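Local coordinates for protein SAM dependent methyltransferase (Agrobacterium tumefaciens, PDB 2IGT) that binds S-adenosylmethionine and, judging from its family, probably transfers the methyl group to an acceptor substrate, at residues Glu57-Tyr62 with Val133-Ile138; Leu122-Ala127 with Ala191-Val196; Pro204-Cys209 with Ser224-Ile229; Lys214-Glu219 with Arg259-Pro264. One frame throughout, in Å; residues are numbered along the deposited sequence. Where two conformers were deposited one is given.

Interaction 1. Residues Glu57-Tyr62 with Val133-Ile138; sequences EQYGDY and VFPEQI. With FMT (formic acid), chain I.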
# COMPACT_ATOMS: atom_id res chain seq x y z
N GLU A 57 -25.10 -16.25 13.07
CA GLU A 57 -25.89 -15.03 13.30
C GLU A 57 -26.92 -14.87 12.20
O GLU A 57 -26.68 -15.30 11.08
CB GLU A 57 -24.99 -13.79 13.30
CG GLU A 57 -23.90 -13.78 14.34
CD GLU A 57 -22.80 -12.82 13.99
OE1 GLU A 57 -21.98 -13.15 13.09
OE2 GLU A 57 -22.79 -11.74 14.59
N GLN A 58 -28.06 -14.24 12.52
CA GLN A 58 -29.03 -13.86 11.49
C GLN A 58 -28.96 -12.34 11.32
O GLN A 58 -29.08 -11.62 12.31
CB GLN A 58 -30.45 -14.32 11.89
CG GLN A 58 -31.53 -14.23 10.79
CD GLN A 58 -31.40 -15.34 9.73
OE1 GLN A 58 -30.85 -16.42 9.99
NE2 GLN A 58 -31.93 -15.07 8.54
N TYR A 59 -28.69 -11.88 10.10
CA TYR A 59 -28.72 -10.46 9.73
C TYR A 59 -29.78 -10.33 8.65
O TYR A 59 -29.52 -10.66 7.48
CB TYR A 59 -27.37 -9.98 9.18
CG TYR A 59 -26.32 -9.81 10.26
CD1 TYR A 59 -26.21 -8.61 10.95
CD2 TYR A 59 -25.47 -10.87 10.61
CE1 TYR A 59 -25.26 -8.43 11.96
CE2 TYR A 59 -24.51 -10.71 11.63
CZ TYR A 59 -24.42 -9.48 12.30
OH TYR A 59 -23.54 -9.30 13.32
N GLY A 60 -30.98 -9.88 9.02
CA GLY A 60 -32.09 -9.82 8.07
C GLY A 60 -32.38 -11.17 7.44
O GLY A 60 -32.60 -12.16 8.15
N ASP A 61 -32.37 -11.23 6.11
CA ASP A 61 -32.61 -12.49 5.42
C ASP A 61 -31.44 -13.47 5.32
O ASP A 61 -31.63 -14.59 4.89
CB ASP A 61 -33.18 -12.24 4.03
CG ASP A 61 -34.60 -11.71 4.08
OD1 ASP A 61 -35.40 -12.17 4.94
OD2 ASP A 61 -34.90 -10.85 3.23
N TYR A 62 -30.23 -13.07 5.73
CA TYR A 62 -29.08 -13.98 5.65
C TYR A 62 -28.68 -14.61 6.99
O TYR A 62 -28.63 -13.93 8.02
CB TYR A 62 -27.85 -13.26 5.09
CG TYR A 62 -27.93 -12.79 3.66
CD1 TYR A 62 -28.77 -13.42 2.73
CD2 TYR A 62 -27.11 -11.75 3.22
CE1 TYR A 62 -28.84 -12.99 1.40
CE2 TYR A 62 -27.15 -11.32 1.88
CZ TYR A 62 -28.00 -11.94 1.00
OH TYR A 62 -28.03 -11.50 -0.30
N VAL A 133 -22.04 -3.42 10.41
CA VAL A 133 -22.76 -2.99 11.61
C VAL A 133 -22.30 -3.83 12.79
O VAL A 133 -21.94 -5.00 12.62
CB VAL A 133 -24.32 -3.07 11.41
CG1 VAL A 133 -24.79 -4.52 11.08
CG2 VAL A 133 -25.10 -2.45 12.58
N PHE A 134 -22.27 -3.21 13.96
CA PHE A 134 -22.05 -3.86 15.23
C PHE A 134 -23.38 -3.80 15.97
O PHE A 134 -23.65 -2.84 16.70
CB PHE A 134 -20.92 -3.13 16.01
CG PHE A 134 -19.55 -3.34 15.43
CD1 PHE A 134 -18.76 -4.42 15.82
CD2 PHE A 134 -19.06 -2.46 14.49
CE1 PHE A 134 -17.48 -4.61 15.29
CE2 PHE A 134 -17.78 -2.65 13.93
CZ PHE A 134 -16.99 -3.73 14.34
N PRO A 135 -24.26 -4.81 15.75
CA PRO A 135 -25.65 -4.64 16.20
C PRO A 135 -25.81 -4.56 17.71
O PRO A 135 -26.81 -4.03 18.20
CB PRO A 135 -26.37 -5.88 15.66
CG PRO A 135 -25.31 -6.84 15.27
CD PRO A 135 -24.03 -6.10 15.08
N GLU A 136 -24.84 -5.09 18.44
CA GLU A 136 -24.88 -4.98 19.92
C GLU A 136 -24.90 -3.52 20.38
O GLU A 136 -25.42 -3.21 21.46
CB GLU A 136 -23.68 -5.72 20.56
CG GLU A 136 -22.31 -5.15 20.25
CD GLU A 136 -21.67 -5.67 18.96
OE1 GLU A 136 -22.38 -6.21 18.08
OE2 GLU A 136 -20.44 -5.55 18.82
N GLN A 137 -24.32 -2.63 19.56
CA GLN A 137 -24.28 -1.19 19.85
C GLN A 137 -25.68 -0.56 19.97
O GLN A 137 -25.81 0.59 20.39
CB GLN A 137 -23.42 -0.45 18.80
CG GLN A 137 -21.90 -0.78 18.91
CD GLN A 137 -21.27 -0.18 20.17
OE1 GLN A 137 -21.66 0.91 20.61
NE2 GLN A 137 -20.31 -0.88 20.75
N ILE A 138 -26.72 -1.33 19.64
CA ILE A 138 -28.11 -0.87 19.81
C ILE A 138 -28.41 -0.40 21.24
O ILE A 138 -29.21 0.51 21.43
CB ILE A 138 -29.14 -1.93 19.39
CG1 ILE A 138 -30.53 -1.27 19.20
CG2 ILE A 138 -29.18 -3.11 20.40
CD1 ILE A 138 -31.61 -2.16 18.58
C FMT I . -19.16 -5.32 11.90
O1 FMT I . -19.24 -4.61 10.90
O2 FMT I . -19.28 -6.55 11.92
O HOH W 1 -21.25 -7.62 13.83
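Tyr59 presses the hydroxyl end of its ring against Pro135, the two side chains crossing at about a right angle. Tyr59 OH reaches Pro135 CG at 3.6 Å, and Tyr59 CE1 comes to the same CG of Pro135 at 3.7 Å. Val133 adds a single methyl, its CG1 lying 4.0 Å from Tyr59 CE1, and this carbon too approaches the tyrosine ring obliquely. All three residues are buried, which makes this the compact half of the contact. Tyr59 ends strand 54-59, where a type II' turn with Gly60 at its positive-phi corner leads into strand 62-67 of the N-terminal beta sheet; Val133 and Pro135 belong to the loop entering helix 138-150, beside the cofactor pocket that includes Phe134. The other half is polar and wetter. Tyr59 OH donates to Glu57 OE2 at 2.9 Å, arriving 53° out of the carboxylate plane, and a water bonds to this hydroxyl, to Val133 O and to O2 of a formic acid molecule. That molecule, probably from the crystallisation liquor, sits over one face of Phe134. Farther out, at the turn, Asp61 is exposed and Gln58 NE2 bonds Gly60 O at 3.0 Å.

Interaction 2. Residues Leu122-Ala127 with Ala191-Val196; sequences LGRFTA and AKENQV. With ACY (acetic acid), chain G.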
# COMPACT_ATOMS: atom_id res chain seq x y z
N LEU A 122 -27.30 -0.85 5.06
CA LEU A 122 -26.86 -2.03 4.31
C LEU A 122 -25.91 -2.91 5.11
O LEU A 122 -24.94 -2.42 5.69
CB LEU A 122 -26.18 -1.62 2.99
CG LEU A 122 -27.03 -0.81 2.00
CD1 LEU A 122 -26.14 -0.19 0.91
CD2 LEU A 122 -28.15 -1.68 1.41
N GLY A 123 -26.20 -4.21 5.13
CA GLY A 123 -25.16 -5.20 5.42
C GLY A 123 -24.25 -5.26 4.21
O GLY A 123 -24.69 -5.02 3.08
N ARG A 124 -22.96 -5.53 4.42
CA ARG A 124 -22.00 -5.50 3.32
C ARG A 124 -20.92 -6.57 3.47
O ARG A 124 -20.27 -6.64 4.52
CB ARG A 124 -21.36 -4.10 3.21
CG ARG A 124 -20.43 -3.88 2.00
CD ARG A 124 -19.91 -2.44 1.94
NE ARG A 124 -20.99 -1.44 1.99
CZ ARG A 124 -21.56 -0.91 0.92
NH1 ARG A 124 -21.16 -1.25 -0.30
NH2 ARG A 124 -22.55 -0.03 1.06
N PHE A 125 -20.73 -7.37 2.43
CA PHE A 125 -19.60 -8.31 2.36
C PHE A 125 -18.35 -7.62 1.80
O PHE A 125 -18.30 -7.22 0.62
CB PHE A 125 -19.95 -9.56 1.53
CG PHE A 125 -21.15 -10.34 2.03
CD1 PHE A 125 -21.14 -10.96 3.29
CD2 PHE A 125 -22.27 -10.48 1.22
CE1 PHE A 125 -22.23 -11.70 3.73
CE2 PHE A 125 -23.38 -11.24 1.65
CZ PHE A 125 -23.36 -11.85 2.91
N THR A 126 -17.34 -7.47 2.64
CA THR A 126 -16.05 -6.99 2.17
C THR A 126 -15.08 -8.16 2.35
O THR A 126 -15.50 -9.27 2.63
CB THR A 126 -15.56 -5.81 3.00
OG1 THR A 126 -15.38 -6.23 4.35
CG2 THR A 126 -16.58 -4.65 2.94
N ALA A 127 -13.78 -7.90 2.20
CA ALA A 127 -12.79 -8.95 2.41
C ALA A 127 -12.50 -9.18 3.90
O ALA A 127 -11.70 -10.04 4.25
CB ALA A 127 -11.52 -8.62 1.67
N ALA A 191 -21.40 5.15 4.82
CA ALA A 191 -22.31 5.82 5.73
C ALA A 191 -23.33 6.67 4.96
O ALA A 191 -24.52 6.66 5.27
CB ALA A 191 -21.52 6.67 6.74
N LYS A 192 -22.84 7.39 3.95
CA LYS A 192 -23.71 8.20 3.08
C LYS A 192 -24.73 7.34 2.33
O LYS A 192 -25.90 7.73 2.21
CB LYS A 192 -22.86 9.00 2.08
CG LYS A 192 -22.11 10.18 2.71
CD LYS A 192 -21.26 10.89 1.66
CE LYS A 192 -20.51 12.06 2.24
NZ LYS A 192 -19.63 12.68 1.22
N GLU A 193 -24.30 6.18 1.83
CA GLU A 193 -25.22 5.21 1.24
C GLU A 193 -26.33 4.83 2.23
O GLU A 193 -27.48 4.74 1.83
CB GLU A 193 -24.49 3.95 0.78
CG GLU A 193 -23.79 4.08 -0.55
CD GLU A 193 -23.13 2.79 -0.97
OE1 GLU A 193 -23.85 1.78 -1.11
OE2 GLU A 193 -21.89 2.78 -1.15
N ASN A 194 -25.96 4.60 3.50
CA ASN A 194 -26.94 4.32 4.55
C ASN A 194 -27.87 5.51 4.83
O ASN A 194 -29.08 5.35 4.97
CB ASN A 194 -26.22 3.88 5.85
CG ASN A 194 -25.59 2.51 5.72
OD1 ASN A 194 -25.98 1.71 4.87
ND2 ASN A 194 -24.61 2.22 6.59
N GLN A 195 -27.30 6.71 4.88
CA GLN A 195 -28.14 7.90 5.00
C GLN A 195 -29.23 7.97 3.90
O GLN A 195 -30.41 8.28 4.18
CB GLN A 195 -27.25 9.16 4.99
CG GLN A 195 -28.04 10.49 5.08
CD GLN A 195 -27.17 11.69 4.83
OE1 GLN A 195 -26.11 11.58 4.20
NE2 GLN A 195 -27.62 12.86 5.31
N VAL A 196 -28.83 7.70 2.66
CA VAL A 196 -29.79 7.73 1.53
C VAL A 196 -30.87 6.68 1.76
O VAL A 196 -32.06 7.01 1.72
CB VAL A 196 -29.11 7.48 0.16
CG1 VAL A 196 -30.14 7.31 -0.94
CG2 VAL A 196 -28.16 8.63 -0.15
C ACY G . -17.61 9.99 0.01
O ACY G . -18.82 10.24 0.07
OXT ACY G . -16.75 10.70 0.58
CH3 ACY G . -17.19 8.79 -0.79
O HOH W 2 -23.61 -0.55 6.80
O HOH W 3 -23.71 1.27 3.39
O HOH W 4 -22.90 -0.28 -2.36
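Arg124 and Glu193 meet with their flat groups almost perpendicular, the guanidinium and carboxylate planes standing 86° apart. Arg124 NH2 donates to Glu193 OE1 at 3.1 Å in a nearly straight salt-bridge bond (162°). The oxygen lies at the guanidinium edge, in its plane, yet the nitrogen comes from well above the carboxylate plane, so one oxygen carries the bridge rather than a paired, in-plane fork. The arginine chain leaves the strand extended and bends at chi3 (-53°), which turns its head toward the helix. A water joins Arg124 NH1 to the same Glu193 OE1, while NH1 also forms a salt bridge with Glu110, its stronger partner, so two carboxylates probably share the arginine's charge. Leu122 runs across Glu193 at about a right angle and brings CD1 within 3.6 Å of Glu193 OE1.

Asn194 provides the second grip. Its OD1 accepts the backbone N-H of Leu122 (Leu122 N to Asn194 OD1, 2.9 Å), the donor standing above the amide's carbonyl plane. Another water links this OD1 to Arg124 NH2. At the other end of the amide, Asn194 ND2 bonds Thr164 O, so both amide ends are engaged.

Strand 119-124 pairs with strand 111-116 as a beta hairpin. The axes of strand segment 122-124 and helix segment 191-196 come within 9.8 Å of each other, which sets the hairpin's end against helix 185-198, one of the helices flanking the central sheet of the Rossmann-like methyltransferase fold.

Interaction 3. Residues Pro204-Cys209 with Ser224-Ile229; sequences PIRWIC and STYDII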
# COMPACT_ATOMS: atom_id res chain seq x y z
N PRO A 204 -29.54 17.22 9.11
CA PRO A 204 -28.25 17.89 9.36
C PRO A 204 -27.17 16.91 9.84
O PRO A 204 -26.93 16.74 11.06
CB PRO A 204 -28.60 18.95 10.43
CG PRO A 204 -29.77 18.33 11.16
CD PRO A 204 -30.56 17.60 10.11
N ILE A 205 -26.54 16.22 8.89
CA ILE A 205 -25.37 15.39 9.19
C ILE A 205 -24.18 15.97 8.42
O ILE A 205 -24.22 16.11 7.19
CB ILE A 205 -25.57 13.93 8.79
CG1 ILE A 205 -26.83 13.37 9.46
CG2 ILE A 205 -24.30 13.08 9.18
CD1 ILE A 205 -27.13 11.93 9.06
N ARG A 206 -23.13 16.34 9.15
CA ARG A 206 -21.91 16.84 8.55
C ARG A 206 -20.86 15.71 8.51
O ARG A 206 -20.48 15.17 9.56
CB ARG A 206 -21.43 18.09 9.32
CG ARG A 206 -19.97 18.45 9.14
CD ARG A 206 -19.66 19.81 9.76
NE ARG A 206 -19.61 19.72 11.23
CZ ARG A 206 -18.96 20.58 12.01
NH1 ARG A 206 -18.32 21.62 11.49
NH2 ARG A 206 -18.97 20.40 13.33
N TRP A 207 -20.42 15.35 7.30
CA TRP A 207 -19.53 14.20 7.09
C TRP A 207 -18.11 14.71 7.03
O TRP A 207 -17.79 15.53 6.16
CB TRP A 207 -19.87 13.47 5.78
CG TRP A 207 -21.27 12.93 5.72
CD1 TRP A 207 -22.33 13.47 5.04
CD2 TRP A 207 -21.78 11.76 6.39
NE1 TRP A 207 -23.46 12.71 5.24
CE2 TRP A 207 -23.15 11.65 6.05
CE3 TRP A 207 -21.21 10.79 7.23
CZ2 TRP A 207 -23.97 10.62 6.54
CZ3 TRP A 207 -22.03 9.77 7.73
CH2 TRP A 207 -23.40 9.69 7.37
N ILE A 208 -17.28 14.28 7.97
CA ILE A 208 -15.95 14.81 8.09
C ILE A 208 -14.96 13.66 7.83
O ILE A 208 -14.96 12.68 8.57
CB ILE A 208 -15.68 15.43 9.51
CG1 ILE A 208 -16.63 16.61 9.83
CG2 ILE A 208 -14.21 15.84 9.67
CD1 ILE A 208 -16.48 17.86 8.94
N CYS A 209 -14.15 13.79 6.78
CA CYS A 209 -13.15 12.77 6.48
C CYS A 209 -11.79 13.31 6.94
O CYS A 209 -11.12 14.06 6.23
CB CYS A 209 -13.16 12.42 4.99
SG CYS A 209 -12.04 11.05 4.59
N SER A 224 -15.61 25.19 19.56
CA SER A 224 -16.82 24.43 19.28
C SER A 224 -17.25 23.56 20.46
O SER A 224 -16.41 23.13 21.25
CB SER A 224 -16.56 23.53 18.06
OG SER A 224 -16.28 24.37 16.94
N THR A 225 -18.56 23.32 20.60
CA THR A 225 -19.04 22.41 21.65
C THR A 225 -20.14 21.48 21.15
O THR A 225 -20.84 21.81 20.20
CB THR A 225 -19.54 23.14 22.93
OG1 THR A 225 -20.64 23.99 22.59
CG2 THR A 225 -18.42 24.00 23.59
N TYR A 226 -20.27 20.33 21.80
CA TYR A 226 -21.28 19.32 21.49
C TYR A 226 -21.96 18.87 22.77
O TYR A 226 -21.36 18.88 23.86
CB TYR A 226 -20.61 18.09 20.84
CG TYR A 226 -19.94 18.40 19.52
CD1 TYR A 226 -20.63 18.23 18.33
CD2 TYR A 226 -18.61 18.90 19.47
CE1 TYR A 226 -20.03 18.50 17.11
CE2 TYR A 226 -18.01 19.20 18.24
CZ TYR A 226 -18.74 18.97 17.06
OH TYR A 226 -18.21 19.23 15.81
N ASP A 227 -23.22 18.49 22.64
CA ASP A 227 -24.02 18.05 23.78
C ASP A 227 -23.78 16.58 24.07
O ASP A 227 -23.88 16.13 25.23
CB ASP A 227 -25.48 18.31 23.51
CG ASP A 227 -25.77 19.78 23.25
OD1 ASP A 227 -25.56 20.60 24.16
OD2 ASP A 227 -26.16 20.12 22.11
N ILE A 228 -23.51 15.81 23.01
CA ILE A 228 -23.18 14.39 23.17
C ILE A 228 -21.99 14.05 22.30
O ILE A 228 -21.93 14.46 21.13
CB ILE A 228 -24.40 13.44 22.85
CG1 ILE A 228 -25.57 13.72 23.82
CG2 ILE A 228 -23.94 11.92 22.82
CD1 ILE A 228 -26.87 12.95 23.56
N ILE A 229 -21.03 13.32 22.87
CA ILE A 229 -19.90 12.86 22.09
C ILE A 229 -19.81 11.35 22.24
O ILE A 229 -19.79 10.84 23.36
CB ILE A 229 -18.55 13.50 22.55
CG1 ILE A 229 -18.58 15.02 22.34
CG2 ILE A 229 -17.33 12.87 21.76
CD1 ILE A 229 -17.37 15.75 22.98
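The CA atoms of Arg206 and Tyr226 are 13.2 Å apart, for strands 205-208 and 228-231 are not neighbours in the sheet: strands 156-160 and 177-181 lie between them. The two are successive parallel strands joined through helix 212-222, a beta-alpha-beta crossover of the Rossmann-like methyltransferase fold that carries the chain from the edge of the sheet past its first two parallel strands. Only two long side chains span the interval. The side chain of Arg206 points its CG away from the backbone N (chi1 160°), runs out extended and then bends at chi3, bringing its guanidinium to the end of the Tyr226 ring. The two groups meet edge to edge, each near the plane of the other, with those planes 36° apart and the side chains crossing at about a right angle.

Although close, Arg206 NH2 and Tyr226 OH, 2.8 Å apart, are badly aligned and do not form a hydrogen bond. Their polar ends are engaged elsewhere: Arg206 NH2 bonds Thr179 OG1, and Tyr226 OH bonds Glu219 OE1, to which the arginine adds a long, weak ion pair. Phe215, from the crossover helix, packs on both side chains. Arg206 was modelled in two conformers and touches a crystal neighbour, so the short approach is doubtful in detail. In the given conformer it is confined to the hydroxyl, Arg206 NH2 staying 4.0 Å from Tyr226 CZ.

Interaction 4. Residues Lys214-Glu219 with Arg259-Pro264; sequences KFIQRE and REILSP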
# COMPACT_ATOMS: atom_id res chain seq x y z
N LYS A 214 -7.13 15.02 15.27
CA LYS A 214 -6.85 16.29 14.61
C LYS A 214 -8.14 17.12 14.51
O LYS A 214 -8.15 18.32 14.82
CB LYS A 214 -6.28 16.06 13.22
CG LYS A 214 -5.97 17.35 12.43
CD LYS A 214 -5.11 17.06 11.17
CE LYS A 214 -3.62 16.90 11.51
NZ LYS A 214 -2.81 16.24 10.41
N PHE A 215 -9.23 16.46 14.12
CA PHE A 215 -10.50 17.16 14.01
C PHE A 215 -10.91 17.77 15.36
O PHE A 215 -11.28 18.95 15.44
CB PHE A 215 -11.64 16.27 13.50
CG PHE A 215 -12.96 17.01 13.43
CD1 PHE A 215 -13.15 18.02 12.48
CD2 PHE A 215 -13.97 16.75 14.36
CE1 PHE A 215 -14.36 18.72 12.41
CE2 PHE A 215 -15.18 17.46 14.30
CZ PHE A 215 -15.38 18.44 13.32
N ILE A 216 -10.87 16.96 16.42
CA ILE A 216 -11.35 17.49 17.72
C ILE A 216 -10.42 18.55 18.31
O ILE A 216 -10.91 19.47 18.98
CB ILE A 216 -11.72 16.40 18.77
CG1 ILE A 216 -10.50 15.54 19.13
CG2 ILE A 216 -12.95 15.57 18.31
CD1 ILE A 216 -10.72 14.65 20.36
N GLN A 217 -9.12 18.46 18.05
CA GLN A 217 -8.21 19.54 18.49
C GLN A 217 -8.50 20.84 17.75
O GLN A 217 -8.46 21.93 18.35
CB GLN A 217 -6.72 19.18 18.38
CG GLN A 217 -5.92 19.98 19.42
CD GLN A 217 -4.40 19.84 19.35
OE1 GLN A 217 -3.85 19.06 18.56
NE2 GLN A 217 -3.72 20.60 20.20
N ARG A 218 -8.79 20.73 16.45
CA ARG A 218 -9.24 21.88 15.67
C ARG A 218 -10.58 22.44 16.15
O ARG A 218 -10.75 23.67 16.17
CB ARG A 218 -9.22 21.56 14.16
CG ARG A 218 -7.75 21.44 13.67
CD ARG A 218 -7.58 21.03 12.19
NE ARG A 218 -6.14 20.93 11.88
CZ ARG A 218 -5.64 20.63 10.68
NH1 ARG A 218 -6.45 20.42 9.64
NH2 ARG A 218 -4.31 20.56 10.52
N GLU A 219 -11.52 21.55 16.50
CA GLU A 219 -12.78 21.98 17.16
C GLU A 219 -12.52 22.74 18.46
O GLU A 219 -13.12 23.78 18.73
CB GLU A 219 -13.69 20.77 17.45
CG GLU A 219 -14.27 20.14 16.19
CD GLU A 219 -15.21 21.11 15.46
OE1 GLU A 219 -16.42 21.05 15.75
OE2 GLU A 219 -14.73 21.89 14.61
N ARG A 259 -13.53 16.40 26.50
CA ARG A 259 -14.08 17.17 27.61
C ARG A 259 -14.13 18.67 27.31
O ARG A 259 -15.14 19.34 27.60
CB ARG A 259 -13.29 16.94 28.89
CG ARG A 259 -13.77 17.86 30.00
CD ARG A 259 -13.16 17.51 31.31
NE ARG A 259 -13.65 18.43 32.33
CZ ARG A 259 -13.35 18.33 33.63
NH1 ARG A 259 -12.56 17.35 34.05
NH2 ARG A 259 -13.82 19.24 34.49
N GLU A 260 -13.04 19.18 26.74
CA GLU A 260 -12.95 20.61 26.38
C GLU A 260 -13.97 21.03 25.30
O GLU A 260 -14.28 22.21 25.19
CB GLU A 260 -11.51 20.98 25.97
CG GLU A 260 -10.51 20.92 27.12
CD GLU A 260 -10.95 21.78 28.29
OE1 GLU A 260 -11.03 23.00 28.12
OE2 GLU A 260 -11.25 21.22 29.37
N ILE A 261 -14.50 20.08 24.55
CA ILE A 261 -15.54 20.39 23.55
C ILE A 261 -16.95 19.90 23.93
O ILE A 261 -17.83 19.80 23.08
CB ILE A 261 -15.13 19.98 22.08
CG1 ILE A 261 -14.83 18.47 21.96
CG2 ILE A 261 -13.92 20.79 21.65
CD1 ILE A 261 -14.81 17.94 20.52
N LEU A 262 -17.16 19.57 25.21
CA LEU A 262 -18.52 19.36 25.73
C LEU A 262 -19.18 20.68 26.07
O LEU A 262 -18.57 21.56 26.69
CB LEU A 262 -18.53 18.44 26.97
CG LEU A 262 -18.17 16.97 26.71
CD1 LEU A 262 -17.92 16.26 28.06
CD2 LEU A 262 -19.26 16.24 25.89
N SER A 263 -20.44 20.82 25.69
CA SER A 263 -21.22 21.98 26.07
C SER A 263 -21.45 22.05 27.59
O SER A 263 -21.38 21.03 28.27
CB SER A 263 -22.57 21.99 25.32
OG SER A 263 -23.42 20.94 25.79
N PRO A 264 -21.74 23.24 28.13
CA PRO A 264 -22.13 23.37 29.55
C PRO A 264 -23.33 22.50 29.91
O PRO A 264 -23.39 22.01 31.04
CB PRO A 264 -22.51 24.86 29.68
CG PRO A 264 -21.64 25.50 28.68
CD PRO A 264 -21.66 24.56 27.49
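Two helices on one face of a Rossmann-like sheet meet here, the crossover helix 212-222 and the C-terminal end of helix 247-260. Ile261, the first residue after that helix to leave helical backbone angles, supplies all of its side of the contact. Its CD1 lies 3.7 Å from CG2 of Ile216 and 3.9 Å from CB of Ile216, the two isoleucines crossing at about a right angle. In Ile261 the CG1 branch sits between backbone N and carbonyl carbon (chi1 59°), and from there it carries CD1 to Ile216. The second branch of Ile261 lies along the helix backbone a turn on: Ile261 CG2 is 4.0 Å from Glu219 C and 4.2 Å from Glu219 CB. The polar end of Glu219 turns away from this apolar patch. OE1 bonds Tyr226 OH, OE2 makes a salt bridge with Arg222, and CG rests over one face of Phe215. On the same helix, Gln217 bonds Phe103 O of the third subunit. Beneath the two helices, Ile216 and Ile261 both touch Leu158 of strand 156-160, while Ile216 also packs on Met254, Ile257 and Cys258 of helix 247-260.

The four contacts form a chain across the subunit. Interactions 1 and 2, centres 13 Å apart, involve its beta-rich part and touch where Tyr62 CD2 packs 3.8 Å from Phe125 CZ. Helix 185-198 passes the link to interaction 3, Ala191 and Lys192 packing on Trp207. Interactions 3 and 4 interlock, with centres 10 Å apart and Asp227 OD1 bonded to Ser263 OG at 2.7 Å, whereas interactions 1 and 4 are about 16 Å apart at their nearest atoms. S-adenosylmethionine is touched by Phe134 of interaction 1; side chains of Asn194, Tyr226 and Ile216 remain about 11, 13 and 9 Å from it, and interactions 2 to 4 are structural packing away from the cofactor.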